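Long-range contact in FrpC operon protein (Neisseria meningitidis, PDB 5EDF), which is of incompletely known function but binds the iron-regulated RTX protein FrpC and may take part in adhesion: residues Gly33-Tyr38 and Ile61-Tyr66. Numbering follows the deposited sequence.
Sequences GYLARY and IEISVY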
ATOM      1  N   GLY A  33      14.564  -0.524  -6.619  1.00 11.53           N
ATOM      2  CA  GLY A  33      14.016  -1.787  -6.204  1.00 11.62           C
ATOM      3  C   GLY A  33      12.558  -1.789  -5.815  1.00 10.19           C
ATOM      4  O   GLY A  33      11.957  -2.847  -5.713  1.00 11.52           O
ATOM      5  N   TYR A  34      11.963  -0.602  -5.649  1.00 11.41           N
ATOM      6  CA  TYR A  34      10.522  -0.484  -5.415  1.00 10.08           C
ATOM      7  C   TYR A  34       9.716  -0.436  -6.703  1.00  9.00           C
ATOM      8  O   TYR A  34       8.516  -0.272  -6.650  1.00 10.17           O
ATOM      9  CB  TYR A  34      10.250   0.795  -4.606  1.00 11.77           C
ATOM     10  CG  TYR A  34      10.757   0.716  -3.186  1.00 10.53           C
ATOM     11  CD1 TYR A  34      10.147  -0.104  -2.233  1.00 12.91           C
ATOM     12  CD2 TYR A  34      11.872   1.433  -2.792  1.00 12.49           C
ATOM     13  CE1 TYR A  34      10.636  -0.177  -0.931  1.00 12.38           C
ATOM     14  CE2 TYR A  34      12.328   1.369  -1.500  1.00 12.41           C
ATOM     15  CZ  TYR A  34      11.713   0.568  -0.571  1.00 12.50           C
ATOM     16  OH  TYR A  34      12.199   0.480   0.729  1.00 14.42           O
ATOM     17  N   LEU A  35      10.382  -0.591  -7.846  1.00 10.56           N
ATOM     18  CA  LEU A  35       9.769  -0.426  -9.173  1.00 10.10           C
ATOM     19  C   LEU A  35       9.735  -1.703  -9.999  1.00 10.71           C
ATOM     20  O   LEU A  35       9.935  -1.666 -11.223  1.00 11.52           O
ATOM     21  CB  LEU A  35      10.462   0.707  -9.940  1.00 12.34           C
ATOM     22  CG  LEU A  35      10.489   2.073  -9.223  1.00 11.80           C
ATOM     23  CD1 LEU A  35      11.473   3.008  -9.935  1.00 13.66           C
ATOM     24  CD2 LEU A  35       9.105   2.675  -9.090  1.00 12.99           C
ATOM     25  N   ALA A  36       9.427  -2.822  -9.363  1.00 11.05           N
ATOM     26  CA  ALA A  36       9.470  -4.111 -10.033  1.00 11.21           C
ATOM     27  C   ALA A  36       8.573  -4.212 -11.266  1.00 13.24           C
ATOM     28  O   ALA A  36       8.862  -4.998 -12.197  1.00 14.22           O
ATOM     29  CB  ALA A  36       9.171  -5.265  -9.051  1.00 12.73           C
ATOM     30  N   ARG A  37       7.471  -3.464 -11.310  1.00 12.66           N
ATOM     31  CA  ARG A  37       6.634  -3.508 -12.526  1.00 12.51           C
ATOM     32  C   ARG A  37       7.262  -2.800 -13.742  1.00 13.94           C
ATOM     33  O   ARG A  37       6.842  -3.022 -14.892  1.00 16.04           O
ATOM     34  CB  ARG A  37       5.251  -2.923 -12.291  1.00 12.65           C
ATOM     35  CG  ARG A  37       4.400  -3.747 -11.390  1.00 13.59           C
ATOM     36  CD  ARG A  37       3.055  -3.111 -11.121  1.00 15.22           C
ATOM     37  NE  ARG A  37       2.128  -3.969 -10.415  1.00 15.21           N
ATOM     38  CZ  ARG A  37       1.298  -4.841 -10.974  1.00 16.83           C
ATOM     39  NH1 ARG A  37       1.272  -4.998 -12.302  1.00 21.17           N
ATOM     40  NH2 ARG A  37       0.479  -5.530 -10.223  1.00 18.66           N
ATOM     41  N   TYR A  38       8.284  -2.015 -13.481  1.00 12.94           N
ATOM     42  CA  TYR A  38       8.939  -1.204 -14.516  1.00 12.95           C
ATOM     43  C   TYR A  38      10.232  -1.867 -14.927  1.00 14.16           C
ATOM     44  O   TYR A  38      11.312  -1.288 -14.853  1.00 13.84           O
ATOM     45  CB  TYR A  38       9.175   0.209 -13.982  1.00 12.63           C
ATOM     46  CG  TYR A  38       7.975   0.973 -13.499  1.00 14.85           C
ATOM     47  CD1 TYR A  38       7.448   2.004 -14.219  1.00 16.68           C
ATOM     48  CD2 TYR A  38       7.445   0.754 -12.247  1.00 13.50           C
ATOM     49  CE1 TYR A  38       6.389   2.785 -13.741  1.00 17.03           C
ATOM     50  CE2 TYR A  38       6.401   1.522 -11.770  1.00 14.63           C
ATOM     51  CZ  TYR A  38       5.889   2.530 -12.503  1.00 16.32           C
ATOM     52  OH  TYR A  38       4.840   3.284 -12.034  1.00 17.96           O
ATOM     53  N   ILE A  61       2.435   6.729  -9.917  1.00 11.64           N
ATOM     54  CA  ILE A  61       3.504   5.762  -9.769  1.00 11.71           C
ATOM     55  C   ILE A  61       2.934   4.577  -9.020  1.00 11.59           C
ATOM     56  O   ILE A  61       2.208   4.771  -8.046  1.00 13.00           O
ATOM     57  CB  ILE A  61       4.687   6.315  -8.943  1.00 12.68           C
ATOM     58  CG1 ILE A  61       5.214   7.633  -9.540  1.00 17.06           C
ATOM     59  CG2 ILE A  61       5.816   5.251  -8.857  1.00 17.77           C
ATOM     60  CD1 ILE A  61       6.220   8.313  -8.623  1.00 18.45           C
ATOM     61  N   GLU A  62       3.245   3.361  -9.447  1.00 10.74           N
ATOM     62  CA  GLU A  62       2.810   2.145  -8.776  1.00 11.08           C
ATOM     63  C   GLU A  62       4.033   1.428  -8.288  1.00 10.67           C
ATOM     64  O   GLU A  62       4.714   0.752  -9.057  1.00 11.42           O
ATOM     65  CB  GLU A  62       1.963   1.243  -9.695  1.00 11.07           C
ATOM     66  CG  GLU A  62       1.383   0.022  -8.991  1.00 12.42           C
ATOM     67  CD  GLU A  62       0.495  -0.805  -9.870  1.00 18.92           C
ATOM     68  OE1 GLU A  62       0.659  -0.772 -11.117  1.00 20.96           O
ATOM     69  OE2 GLU A  62      -0.393  -1.505  -9.326  1.00 19.30           O
ATOM     70  N   ILE A  63       4.392   1.611  -7.026  1.00  9.68           N
ATOM     71  CA  ILE A  63       5.496   0.861  -6.428  1.00 10.48           C
ATOM     72  C   ILE A  63       5.013  -0.504  -5.975  1.00  9.66           C
ATOM     73  O   ILE A  63       3.797  -0.707  -5.796  1.00 10.57           O
ATOM     74  CB  ILE A  63       6.167   1.631  -5.265  1.00 10.16           C
ATOM     75  CG1 ILE A  63       5.247   1.807  -4.058  1.00 10.99           C
ATOM     76  CG2 ILE A  63       6.732   2.966  -5.760  1.00 11.75           C
ATOM     77  CD1 ILE A  63       6.007   2.245  -2.770  1.00 12.40           C
ATOM     78  N   SER A  64       5.936  -1.429  -5.784  1.00  9.86           N
ATOM     79  CA  SER A  64       5.603  -2.771  -5.340  1.00 10.21           C
ATOM     80  C   SER A  64       6.525  -3.113  -4.190  1.00 10.85           C
ATOM     81  O   SER A  64       7.726  -2.917  -4.263  1.00 11.76           O
ATOM     82  CB  SER A  64       5.705  -3.773  -6.509  1.00 10.46           C
ATOM     83  OG  SER A  64       4.893  -3.433  -7.620  1.00 12.05           O
ATOM     84  N   VAL A  65       5.941  -3.603  -3.103  1.00 10.96           N
ATOM     85  CA  VAL A  65       6.692  -3.995  -1.916  1.00 11.51           C
ATOM     86  C   VAL A  65       6.424  -5.433  -1.508  1.00 10.43           C
ATOM     87  O   VAL A  65       5.279  -5.906  -1.525  1.00 11.44           O
ATOM     88  CB  VAL A  65       6.411  -3.082  -0.726  1.00 12.35           C
ATOM     89  CG1 VAL A  65       6.894  -1.632  -0.973  1.00 14.24           C
ATOM     90  CG2 VAL A  65       4.905  -3.056  -0.381  1.00 13.97           C
ATOM     91  N   TYR A  66       7.487  -6.131  -1.162  1.00 11.67           N
ATOM     92  CA  TYR A  66       7.373  -7.431  -0.544  1.00 13.49           C
ATOM     93  C   TYR A  66       7.133  -7.231   0.943  1.00 13.36           C
ATOM     94  O   TYR A  66       7.833  -6.438   1.592  1.00 14.68           O
ATOM     95  CB  TYR A  66       8.660  -8.243  -0.767  1.00 14.12           C
ATOM     96  CG  TYR A  66       8.764  -9.559  -0.025  1.00 13.53           C
ATOM     97  CD1 TYR A  66       7.912 -10.608  -0.301  1.00 14.89           C
ATOM     98  CD2 TYR A  66       9.715  -9.743   0.939  1.00 13.64           C
ATOM     99  CE1 TYR A  66       8.009 -11.807   0.359  1.00 16.25           C
ATOM    100  CE2 TYR A  66       9.833 -10.956   1.578  1.00 15.46           C
ATOM    101  CZ  TYR A  66       8.965 -11.967   1.300  1.00 15.22           C
ATOM    102  OH  TYR A  66       9.076 -13.200   1.963  1.00 19.40           O
TER
HETATM  103  O   HOH W   1       6.275  -1.626  -9.318  1.00 11.76           O
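The ring of Tyr38 meets segment 61-66 with its edge: Glu62 O lies in the ring plane, 3.3 Å from CE2, and Leu35 O also sits at the edge. Beyond the ring, Tyr38 OH accepts an almost straight bond from Glu62 N (3.0 Å, 174° at the hydrogen). The Tyr34 ring likewise turns an edge to that segment, its CD1 3.8 Å from Val65 CG1. Glu62 lays its carboxylate over one face of the Arg37 guanidinium, the two planes 4° apart; with Glu62 OE1 3.6 Å from Arg37 NE and well out of that plane, the salt bridge works through charge alone. The stronger partner of Arg37 NE is Asp100, on the neighbouring strand 98-105. The contact docks the connection between strands 26-31 and 39-40 onto strand 61-70 of the large antiparallel sheet, the connection folding into a type I turn from Leu35 to Tyr38. The second direct hydrogen bond between the segments runs from Ser64 N to Tyr34 O (3.0 Å), which Ile63 CA also approaches. One water joins the backbones as well, accepting from Arg37 N and donating to Glu62 O and to Ser64 OG, a hydroxyl also bonded to Asp100. With CG beside the backbone N (chi1 -56°), Leu35 brings CD2 against the methyls Ile63 CG2 (4.1 Å) and Ile61 CG2, while helix 205-224 packs Leu218 against both Tyr34 and Ile63.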